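Local coordinates for protein ATP phosphoribosyltransferase regulatory subunit (Bacillus halodurans, PDB 3OD1) that is probably required for the first step of histidine biosynthesis, working with HisG, and may let histidine feedback-regulate ATP phosphoribosyltransferase activity, at residues Glu11-Phe14 against Gly15-Asp18. Sequence-based numbering, arbitrary orientation.
Sequences EKPF and GMRD
Pro13 and Met16 close a type II beta turn, the backbone N of Met16 donating to Pro13 O at 3.1 Å with an N-H...O angle of 150°. Gly15 holds the third position with a phi of 83°, where any CB would collide with Phe14 O. Between the side chains of the turn's first and last residues, CG of selenomethionine Met16 lies 3.8 Å from Pro13 CB, an apolar contact beside the backbone bond. The CB of Phe14 points away from segment 15-18, although CB and CG both stay 3.4 Å from Gly15 N.

Beyond the turn, Lys12 reaches across to the outgoing segment 15-18. The bend at chi3 (-73°) brings its CE to 3.6 Å from Met16 O, and its CD passes 3.8 Å from Asp18 OD2. A further bend at chi4 then places NZ 4.0 Å from that same OD2, a long salt bridge. The stronger partner of OD2 is Arg91 of the second subunit, which also packs on Lys12; Pro49 of that subunit touches Met16 and Asp18. Within the chain, Gln116 donates to Phe14 O, and Gly15 pairs through its backbone with Ala124. Replacing Lys12 by an alanine removes the aliphatic chain beside Met16 O and the more distant charge, and would probably leave Asp18 more reliant on Arg91 of the second subunit.

The chemistry thus divides the work: a backbone bond and glycine define the turn before helix 21-40, while the Asp18 carboxylate, with Arg91 of the second subunit as salt-bridge partner and Lys12 at longer range, is probably stabilised as an anion at the subunit interface.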
loop_
_atom_site.group_PDB
_atom_site.type_symbol
_atom_site.label_atom_id
_atom_site.label_comp_id
_atom_site.label_asym_id
_atom_site.label_seq_id
_atom_site.Cartn_x
_atom_site.Cartn_y
_atom_site.Cartn_z
ATOM N N GLU B 11 19.389 -12.317 -0.374
ATOM C CA GLU B 11 19.758 -10.907 -0.529
ATOM C C GLU B 11 18.610 -10.054 -1.075
ATOM O O GLU B 11 17.906 -10.471 -1.994
ATOM C CB GLU B 11 21.010 -10.771 -1.399
ATOM C CG GLU B 11 22.187 -11.595 -0.876
ATOM C CD GLU B 11 23.523 -11.215 -1.496
ATOM O OE1 GLU B 11 24.231 -10.376 -0.902
ATOM O OE2 GLU B 11 23.880 -11.767 -2.566
ATOM N N LYS B 12 18.403 -8.876 -0.477
ATOM C CA LYS B 12 17.424 -7.900 -0.966
ATOM C C LYS B 12 18.204 -6.752 -1.590
ATOM O O LYS B 12 19.296 -6.427 -1.123
ATOM C CB LYS B 12 16.576 -7.326 0.183
ATOM C CG LYS B 12 15.609 -8.320 0.841
ATOM C CD LYS B 12 14.656 -7.634 1.833
ATOM C CE LYS B 12 15.353 -7.206 3.132
ATOM N NZ LYS B 12 16.016 -8.351 3.826
ATOM N N PRO B 13 17.641 -6.120 -2.633
ATOM C CA PRO B 13 18.262 -4.906 -3.175
ATOM C C PRO B 13 18.549 -3.882 -2.073
ATOM O O PRO B 13 17.773 -3.730 -1.119
ATOM C CB PRO B 13 17.197 -4.361 -4.130
ATOM C CG PRO B 13 16.402 -5.560 -4.547
ATOM C CD PRO B 13 16.401 -6.490 -3.348
ATOM N N PHE B 14 19.662 -3.171 -2.223
ATOM C CA PHE B 14 20.128 -2.232 -1.204
ATOM C C PHE B 14 19.054 -1.215 -0.815
ATOM O O PHE B 14 18.387 -0.631 -1.679
ATOM C CB PHE B 14 21.389 -1.518 -1.697
ATOM C CG PHE B 14 22.100 -0.747 -0.631
ATOM C CD1 PHE B 14 22.951 -1.392 0.258
ATOM C CD2 PHE B 14 21.918 0.617 -0.510
ATOM C CE1 PHE B 14 23.607 -0.689 1.254
ATOM C CE2 PHE B 14 22.574 1.332 0.483
ATOM C CZ PHE B 14 23.419 0.674 1.367
ATOM N N GLY B 15 18.881 -1.019 0.492
ATOM C CA GLY B 15 17.915 -0.065 1.000
ATOM C C GLY B 15 16.478 -0.568 1.099
ATOM O O GLY B 15 15.593 0.198 1.507
HETATM N N MSE B 16 16.239 -1.830 0.721
HETATM C CA MSE B 16 14.899 -2.425 0.819
HETATM C C MSE B 16 14.764 -3.141 2.159
HETATM O O MSE B 16 15.767 -3.609 2.716
HETATM C CB MSE B 16 14.651 -3.445 -0.306
HETATM C CG MSE B 16 14.632 -2.881 -1.708
HETATM SE SE MSE B 16 13.197 -1.577 -2.020
HETATM C CE MSE B 16 14.346 -0.017 -2.053
ATOM N N ARG B 17 13.530 -3.246 2.660
ATOM C CA ARG B 17 13.266 -3.837 3.968
ATOM C C ARG B 17 11.963 -4.611 3.964
ATOM O O ARG B 17 10.977 -4.170 3.370
ATOM C CB ARG B 17 13.148 -2.746 5.045
ATOM C CG ARG B 17 14.378 -1.837 5.218
ATOM C CD ARG B 17 14.047 -0.639 6.126
ATOM N NE ARG B 17 12.954 0.167 5.567
ATOM C CZ ARG B 17 12.289 1.127 6.214
ATOM N NH1 ARG B 17 11.316 1.786 5.596
ATOM N NH2 ARG B 17 12.587 1.430 7.473
ATOM N N ASP B 18 11.948 -5.750 4.648
ATOM C CA ASP B 18 10.713 -6.500 4.853
ATOM C C ASP B 18 9.962 -5.889 6.024
ATOM O O ASP B 18 10.560 -5.193 6.840
ATOM C CB ASP B 18 11.010 -7.966 5.141
ATOM C CG ASP B 18 11.412 -8.738 3.905
ATOM O OD1 ASP B 18 10.869 -8.444 2.818
ATOM O OD2 ASP B 18 12.266 -9.647 4.020
#